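Local coordinates for peptide methionine sulfoxide reductase msrA/msrB (Neisseria meningitidis, PDB 3BQG), which probably reduces methionine sulfoxide back to methionine in free or protein-bound form, acting as the MsrA domain of the multidomain enzyme PilB, at residues A[21-26]-A[64-69]; A[37-42]-A[134-139]. The protein carries 1 engineered substitution. All coordinates share one frame; numbering follows the deposited sequence.

Interaction 1 of 2, residues A[21-26]-A[64-69]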
ATOM      1  N   GLN A  21       0.999  -4.928   9.416  1.00 27.11           N
ATOM      2  CA  GLN A  21       1.747  -5.183  10.646  1.00 30.10           C
ATOM      3  C   GLN A  21       1.326  -6.491  11.315  1.00 31.68           C
ATOM      4  O   GLN A  21       2.131  -7.133  11.990  1.00 33.14           O
ATOM      5  CB  GLN A  21       1.566  -4.022  11.632  1.00 30.73           C
ATOM      6  CG  GLN A  21       2.404  -2.796  11.310  1.00 33.23           C
ATOM      7  CD  GLN A  21       3.870  -2.976  11.677  1.00 35.69           C
ATOM      8  OE1 GLN A  21       4.468  -4.018  11.410  1.00 39.20           O
ATOM      9  NE2 GLN A  21       4.457  -1.954  12.284  1.00 38.70           N
ATOM     10  N   ARG A  22       0.069  -6.889  11.128  1.00 32.87           N
ATOM     11  CA  ARG A  22      -0.438  -8.125  11.727  1.00 33.08           C
ATOM     12  C   ARG A  22       0.030  -9.397  11.030  1.00 31.85           C
ATOM     13  O   ARG A  22      -0.172 -10.497  11.543  1.00 34.35           O
ATOM     14  CB  ARG A  22      -1.974  -8.125  11.746  1.00 34.94           C
ATOM     15  CG  ARG A  22      -2.600  -7.188  12.764  1.00 38.66           C
ATOM     16  CD  ARG A  22      -4.125  -7.305  12.781  1.00 41.09           C
ATOM     17  NE  ARG A  22      -4.581  -8.657  13.102  1.00 44.14           N
ATOM     18  CZ  ARG A  22      -5.496  -8.935  14.026  1.00 45.76           C
ATOM     19  NH1 ARG A  22      -5.854 -10.192  14.252  1.00 46.75           N
ATOM     20  NH2 ARG A  22      -6.047  -7.958  14.732  1.00 47.79           N
ATOM     21  N   ILE A  23       0.660  -9.259   9.870  1.00 30.63           N
ATOM     22  CA  ILE A  23       1.108 -10.421   9.111  1.00 27.50           C
ATOM     23  C   ILE A  23       2.503 -10.928   9.473  1.00 28.25           C
ATOM     24  O   ILE A  23       3.476 -10.174   9.451  1.00 27.27           O
ATOM     25  CB  ILE A  23       1.057 -10.115   7.594  1.00 28.13           C
ATOM     26  CG1 ILE A  23      -0.367  -9.701   7.206  1.00 25.57           C
ATOM     27  CG2 ILE A  23       1.485 -11.339   6.793  1.00 27.26           C
ATOM     28  CD1 ILE A  23      -0.503  -9.225   5.777  1.00 25.67           C
ATOM     29  N   ASP A  24       2.588 -12.214   9.807  1.00 28.00           N
ATOM     30  CA  ASP A  24       3.863 -12.847  10.158  1.00 28.37           C
ATOM     31  C   ASP A  24       4.752 -12.858   8.913  1.00 26.71           C
ATOM     32  O   ASP A  24       4.381 -13.410   7.876  1.00 26.41           O
ATOM     33  CB  ASP A  24       3.615 -14.281  10.653  1.00 29.39           C
ATOM     34  CG  ASP A  24       4.899 -15.015  11.008  1.00 31.12           C
ATOM     35  OD1 ASP A  24       5.726 -14.459  11.759  1.00 32.89           O
ATOM     36  OD2 ASP A  24       5.074 -16.161  10.539  1.00 33.55           O
ATOM     37  N   GLY A  25       5.922 -12.239   9.018  1.00 26.01           N
ATOM     38  CA  GLY A  25       6.823 -12.169   7.879  1.00 24.62           C
ATOM     39  C   GLY A  25       7.082 -10.712   7.546  1.00 24.20           C
ATOM     40  O   GLY A  25       8.066 -10.365   6.891  1.00 24.25           O
ATOM     41  N   VAL A  26       6.174  -9.851   7.987  1.00 23.46           N
ATOM     42  CA  VAL A  26       6.316  -8.418   7.767  1.00 22.81           C
ATOM     43  C   VAL A  26       7.025  -7.880   8.993  1.00 23.09           C
ATOM     44  O   VAL A  26       6.481  -7.908  10.101  1.00 23.94           O
ATOM     45  CB  VAL A  26       4.949  -7.731   7.617  1.00 22.76           C
ATOM     46  CG1 VAL A  26       5.125  -6.220   7.564  1.00 21.03           C
ATOM     47  CG2 VAL A  26       4.268  -8.227   6.347  1.00 21.41           C
ATOM     48  N   ASP A  64      12.610 -14.753   3.407  1.00 34.17           N
ATOM     49  CA  ASP A  64      12.599 -16.199   3.608  1.00 35.75           C
ATOM     50  C   ASP A  64      11.238 -16.730   4.058  1.00 35.36           C
ATOM     51  O   ASP A  64      11.022 -17.938   4.098  1.00 36.04           O
ATOM     52  CB  ASP A  64      13.683 -16.610   4.611  1.00 37.21           C
ATOM     53  CG  ASP A  64      15.078 -16.483   4.038  1.00 37.62           C
ATOM     54  OD1 ASP A  64      15.274 -16.901   2.878  1.00 39.46           O
ATOM     55  OD2 ASP A  64      15.980 -15.978   4.738  1.00 37.68           O
ATOM     56  N   LYS A  65      10.322 -15.831   4.395  1.00 34.40           N
ATOM     57  CA  LYS A  65       8.987 -16.241   4.817  1.00 34.28           C
ATOM     58  C   LYS A  65       7.952 -15.904   3.754  1.00 33.37           C
ATOM     59  O   LYS A  65       7.091 -16.719   3.431  1.00 33.64           O
ATOM     60  CB  LYS A  65       8.573 -15.540   6.113  1.00 35.53           C
ATOM     61  CG  LYS A  65       9.230 -16.039   7.382  1.00 38.60           C
ATOM     62  CD  LYS A  65       8.434 -15.541   8.584  1.00 40.77           C
ATOM     63  CE  LYS A  65       9.090 -15.910   9.899  1.00 42.11           C
ATOM     64  NZ  LYS A  65      10.379 -15.191  10.069  1.00 45.47           N
ATOM     65  N   LEU A  66       8.041 -14.691   3.218  1.00 31.10           N
ATOM     66  CA  LEU A  66       7.088 -14.223   2.218  1.00 28.88           C
ATOM     67  C   LEU A  66       7.734 -13.814   0.905  1.00 26.86           C
ATOM     68  O   LEU A  66       8.814 -13.223   0.889  1.00 26.25           O
ATOM     69  CB  LEU A  66       6.305 -13.028   2.774  1.00 28.65           C
ATOM     70  CG  LEU A  66       5.522 -13.227   4.072  1.00 29.35           C
ATOM     71  CD1 LEU A  66       5.056 -11.877   4.601  1.00 29.68           C
ATOM     72  CD2 LEU A  66       4.339 -14.154   3.821  1.00 29.72           C
ATOM     73  N   SER A  67       7.061 -14.137  -0.195  1.00 25.34           N
ATOM     74  CA  SER A  67       7.531 -13.776  -1.526  1.00 23.96           C
ATOM     75  C   SER A  67       6.753 -12.520  -1.921  1.00 23.46           C
ATOM     76  O   SER A  67       5.741 -12.196  -1.295  1.00 22.14           O
ATOM     77  CB  SER A  67       7.224 -14.899  -2.521  1.00 24.45           C
ATOM     78  OG  SER A  67       5.822 -15.042  -2.711  1.00 24.30           O
ATOM     79  N   LEU A  68       7.217 -11.817  -2.949  1.00 22.82           N
ATOM     80  CA  LEU A  68       6.530 -10.616  -3.409  1.00 22.92           C
ATOM     81  C   LEU A  68       5.077 -10.939  -3.759  1.00 23.84           C
ATOM     82  O   LEU A  68       4.185 -10.117  -3.550  1.00 21.13           O
ATOM     83  CB  LEU A  68       7.235 -10.031  -4.635  1.00 23.12           C
ATOM     84  CG  LEU A  68       6.570  -8.832  -5.329  1.00 22.83           C
ATOM     85  CD1 LEU A  68       6.249  -7.731  -4.323  1.00 21.68           C
ATOM     86  CD2 LEU A  68       7.504  -8.308  -6.415  1.00 19.37           C
ATOM     87  N   ASP A  69       4.836 -12.135  -4.287  1.00 24.46           N
ATOM     88  CA  ASP A  69       3.475 -12.512  -4.641  1.00 26.10           C
ATOM     89  C   ASP A  69       2.605 -12.643  -3.401  1.00 23.95           C
ATOM     90  O   ASP A  69       1.460 -12.198  -3.401  1.00 23.36           O
ATOM     91  CB  ASP A  69       3.432 -13.830  -5.410  1.00 29.65           C
ATOM     92  CG  ASP A  69       2.020 -14.193  -5.828  1.00 34.82           C
ATOM     93  OD1 ASP A  69       1.444 -13.455  -6.665  1.00 35.56           O
ATOM     94  OD2 ASP A  69       1.479 -15.196  -5.310  1.00 35.91           O
TER
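A type II beta turn from Ile23 to Val26, leading from helix 14-21 into strand 26-34, meets the connection between strand 54-62 and helix 68-78. At the centre, CD1 of Leu66 lies 3.7 Å from CA of Gly25. Leu66 CD1 is also 3.7 Å from Asp24 O, so this methyl presses on the backbone of the turn. Leu66 CD1 further touches Val26 CG2 (4.1 Å) and Ile23 CG2 (4.2 Å). The first bond of the Leu66 side chain heads toward the turn, and chi1 of -58° sets CG opposite the carbonyl carbon, which brings CD1 onto Gly25. Beyond these segments, Tyr61 and Ile71 also pack on Leu66.

The turn is closed by a hydrogen bond of 3.1 Å from N of Val26 to O of Ile23. Gly25 takes a positive phi (121°) at the third position of the turn. Gly25 also forms a backbone hydrogen bond with Asp62.

Lys65 lies beside the turn, CD of Lys65 being 3.8 Å from CA of Gly25. Its chain crosses the Asp24 side chain at about a right angle. OD1 of Asp24 and NZ of Lys65 stay 5.0 Å apart, while NZ has a weak, long ion pair with Asp62. The contact is therefore mainly apolar, with a leucine methyl fitted against the glycine of a type II turn and any attraction between Asp24 and Lys65 probably modest.

Interaction 2 of 2, residues A[37-42]-A[134-139]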
ATOM      1  N   ASN A  37       4.983  15.290  -6.751  1.00 18.38           N
ATOM      2  CA  ASN A  37       5.753  16.225  -7.554  1.00 19.41           C
ATOM      3  C   ASN A  37       6.754  17.027  -6.741  1.00 21.38           C
ATOM      4  O   ASN A  37       7.563  17.774  -7.297  1.00 20.71           O
ATOM      5  CB  ASN A  37       4.793  17.175  -8.265  1.00 21.46           C
ATOM      6  CG  ASN A  37       3.842  16.449  -9.190  1.00 22.08           C
ATOM      7  OD1 ASN A  37       2.680  16.829  -9.325  1.00 25.38           O
ATOM      8  ND2 ASN A  37       4.333  15.405  -9.843  1.00 22.35           N
ATOM      9  N   THR A  38       6.707  16.874  -5.424  1.00 20.85           N
ATOM     10  CA  THR A  38       7.610  17.623  -4.562  1.00 22.83           C
ATOM     11  C   THR A  38       8.353  16.727  -3.592  1.00 23.45           C
ATOM     12  O   THR A  38       8.008  15.557  -3.413  1.00 24.37           O
ATOM     13  CB  THR A  38       6.838  18.666  -3.738  1.00 22.14           C
ATOM     14  OG1 THR A  38       6.020  17.995  -2.772  1.00 25.36           O
ATOM     15  CG2 THR A  38       5.944  19.492  -4.639  1.00 23.29           C
ATOM     16  N   LYS A  39       9.369  17.291  -2.954  1.00 24.56           N
ATOM     17  CA  LYS A  39      10.155  16.550  -1.984  1.00 26.72           C
ATOM     18  C   LYS A  39       9.751  16.938  -0.563  1.00 25.94           C
ATOM     19  O   LYS A  39       9.359  18.075  -0.306  1.00 26.34           O
ATOM     20  CB  LYS A  39      11.644  16.823  -2.196  1.00 28.80           C
ATOM     21  CG  LYS A  39      12.135  16.425  -3.573  1.00 32.38           C
ATOM     22  CD  LYS A  39      13.648  16.374  -3.632  1.00 35.12           C
ATOM     23  CE  LYS A  39      14.108  15.678  -4.902  1.00 36.26           C
ATOM     24  NZ  LYS A  39      15.559  15.378  -4.863  1.00 38.84           N
ATOM     25  N   ASN A  40       9.828  15.975   0.348  1.00 23.27           N
ATOM     26  CA  ASN A  40       9.501  16.201   1.751  1.00 23.74           C
ATOM     27  C   ASN A  40       8.148  16.858   2.029  1.00 22.95           C
ATOM     28  O   ASN A  40       8.073  17.838   2.766  1.00 22.49           O
ATOM     29  CB  ASN A  40      10.605  17.044   2.390  1.00 25.90           C
ATOM     30  CG  ASN A  40      11.970  16.407   2.254  1.00 28.06           C
ATOM     31  OD1 ASN A  40      12.201  15.298   2.739  1.00 28.71           O
ATOM     32  ND2 ASN A  40      12.886  17.103   1.585  1.00 28.63           N
ATOM     33  N   PRO A  41       7.058  16.327   1.456  1.00 21.23           N
ATOM     34  CA  PRO A  41       5.768  16.964   1.735  1.00 20.29           C
ATOM     35  C   PRO A  41       5.251  16.650   3.139  1.00 21.63           C
ATOM     36  O   PRO A  41       5.663  15.667   3.764  1.00 20.71           O
ATOM     37  CB  PRO A  41       4.862  16.378   0.657  1.00 19.23           C
ATOM     38  CG  PRO A  41       5.386  14.975   0.546  1.00 19.74           C
ATOM     39  CD  PRO A  41       6.893  15.195   0.524  1.00 19.51           C
ATOM     40  N   SER A  42       4.349  17.497   3.627  1.00 20.62           N
ATOM     41  CA  SER A  42       3.728  17.306   4.931  1.00 20.10           C
ATOM     42  C   SER A  42       2.339  16.738   4.644  1.00 20.61           C
ATOM     43  O   SER A  42       1.896  16.722   3.490  1.00 19.57           O
ATOM     44  CB  SER A  42       3.584  18.645   5.661  1.00 19.87           C
ATOM     45  OG  SER A  42       2.712  19.518   4.953  1.00 18.99           O
ATOM     46  N   ASN A 134       9.703   8.633  -5.593  1.00 17.07           N
ATOM     47  CA  ASN A 134      10.038   9.271  -4.334  1.00 17.07           C
ATOM     48  C   ASN A 134       9.129   8.781  -3.212  1.00 18.41           C
ATOM     49  O   ASN A 134       7.958   8.459  -3.441  1.00 18.43           O
ATOM     50  CB  ASN A 134       9.956  10.802  -4.475  1.00 15.06           C
ATOM     51  CG  ASN A 134       8.596  11.282  -4.942  1.00 17.97           C
ATOM     52  OD1 ASN A 134       7.669  11.439  -4.148  1.00 17.60           O
ATOM     53  ND2 ASN A 134       8.466  11.511  -6.242  1.00 17.24           N
ATOM     54  N   PHE A 135       9.690   8.682  -2.008  1.00 16.90           N
ATOM     55  CA  PHE A 135       8.927   8.269  -0.840  1.00 17.78           C
ATOM     56  C   PHE A 135       9.421   9.055   0.358  1.00 18.31           C
ATOM     57  O   PHE A 135      10.626   9.155   0.585  1.00 18.40           O
ATOM     58  CB  PHE A 135       9.087   6.779  -0.536  1.00 15.86           C
ATOM     59  CG  PHE A 135       8.286   6.325   0.658  1.00 16.72           C
ATOM     60  CD1 PHE A 135       6.938   6.010   0.530  1.00 16.63           C
ATOM     61  CD2 PHE A 135       8.871   6.262   1.921  1.00 17.65           C
ATOM     62  CE1 PHE A 135       6.180   5.634   1.640  1.00 17.11           C
ATOM     63  CE2 PHE A 135       8.129   5.888   3.043  1.00 17.04           C
ATOM     64  CZ  PHE A 135       6.778   5.574   2.905  1.00 18.46           C
ATOM     65  N   TYR A 136       8.480   9.601   1.120  1.00 19.18           N
ATOM     66  CA  TYR A 136       8.792  10.381   2.314  1.00 20.59           C
ATOM     67  C   TYR A 136       7.896   9.915   3.462  1.00 21.31           C
ATOM     68  O   TYR A 136       6.672   9.863   3.314  1.00 19.93           O
ATOM     69  CB  TYR A 136       8.554  11.864   2.023  1.00 23.09           C
ATOM     70  CG  TYR A 136       9.328  12.353   0.818  1.00 27.51           C
ATOM     71  CD1 TYR A 136      10.686  12.663   0.912  1.00 29.79           C
ATOM     72  CD2 TYR A 136       8.718  12.445  -0.436  1.00 29.90           C
ATOM     73  CE1 TYR A 136      11.419  13.045  -0.211  1.00 32.21           C
ATOM     74  CE2 TYR A 136       9.444  12.829  -1.566  1.00 31.19           C
ATOM     75  CZ  TYR A 136      10.791  13.125  -1.445  1.00 31.62           C
ATOM     76  OH  TYR A 136      11.513  13.498  -2.560  1.00 36.84           O
ATOM     77  N   ASP A 137       8.510   9.567   4.592  1.00 21.90           N
ATOM     78  CA  ASP A 137       7.778   9.103   5.779  1.00 22.58           C
ATOM     79  C   ASP A 137       6.745  10.119   6.258  1.00 20.72           C
ATOM     80  O   ASP A 137       7.002  11.321   6.244  1.00 20.87           O
ATOM     81  CB  ASP A 137       8.736   8.859   6.950  1.00 24.20           C
ATOM     82  CG  ASP A 137       9.713   7.735   6.697  1.00 25.25           C
ATOM     83  OD1 ASP A 137       9.763   7.209   5.568  1.00 26.64           O
ATOM     84  OD2 ASP A 137      10.441   7.384   7.648  1.00 26.98           O
ATOM     85  N   ALA A 138       5.589   9.629   6.699  1.00 18.60           N
ATOM     86  CA  ALA A 138       4.545  10.503   7.220  1.00 18.37           C
ATOM     87  C   ALA A 138       4.963  10.897   8.634  1.00 19.70           C
ATOM     88  O   ALA A 138       5.847  10.267   9.221  1.00 16.95           O
ATOM     89  CB  ALA A 138       3.217   9.771   7.258  1.00 18.18           C
ATOM     90  N   GLU A 139       4.340  11.942   9.170  1.00 20.28           N
ATOM     91  CA  GLU A 139       4.646  12.410  10.521  1.00 22.62           C
ATOM     92  C   GLU A 139       4.454  11.291  11.544  1.00 24.45           C
ATOM     93  O   GLU A 139       3.712  10.333  11.307  1.00 22.88           O
ATOM     94  CB  GLU A 139       3.763  13.611  10.875  1.00 22.77           C
ATOM     95  CG  GLU A 139       4.023  14.832  10.002  1.00 23.42           C
ATOM     96  CD  GLU A 139       3.229  14.823   8.703  1.00 25.08           C
ATOM     97  OE1 GLU A 139       2.945  13.728   8.163  1.00 23.61           O
ATOM     98  OE2 GLU A 139       2.903  15.925   8.213  1.00 23.27           O
TER
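Ring packing dominates where Tyr136, on edge strand 135-137, meets loop 37-42. Backbone N of Asn40 stands 3.3 Å above the Tyr136 ring plane, over its centre. The carbonyl carbon of Lys39 lies over the same face, nearer the rim. The first side-chain bond of Tyr136 heads toward the loop, and a chi1 of -55° lays the ring against the Lys39-Asn40 peptide. The Asn40 and Tyr136 side chains cross at about a right angle; the amide plane is turned 60° from the ring, and OD1 of Asn40 lies 3.5 Å from CD1 of Tyr136.

Apolar contact adds CD of Pro41, 3.4 Å from CD2 of Tyr136. In a further van der Waals contact, the aliphatic Lys39 chain passes alongside a hydroxyl, its CG 3.2 Å from OH of Tyr136.

Polar groups lie toward both ends. OE2 of Glu139 comes 3.7 Å from CA of Ser42 and accepts a hydrogen bond from N of Tyr43; OE1 is hydrogen-bonded to OH of Tyr33. At the other end, OD1 of Asn134 accepts one from N of Gly36.

No hydrogen bond links the two segments directly. The loop rests on the tyrosine by van der Waals packing, while hydrogen bonds link Asn134 to Gly36 just before the loop, and Glu139 to Tyr43 just after it and to Tyr33 of strand 26-34.

The two contacts sit in different parts of one alpha/beta domain. Their centres are 25 Å apart, and their nearest atoms are about 12 Å apart without touching. Strand 26-34 connects them: interaction 1 lies at its start, and the loop of interaction 2 follows its end. In the mixed sheet this strand runs antiparallel between strands 54-62 and 135-137. Along the chain the order is 21-26, 37-42, 64-69, 134-139, so the segments alternate. Interaction 1 packs two connections together, the one entering strand 26-34 and the one from strand 54-62 to helix 68-78. Interaction 2 packs the loop after strand 26-34 on outer strand 135-137.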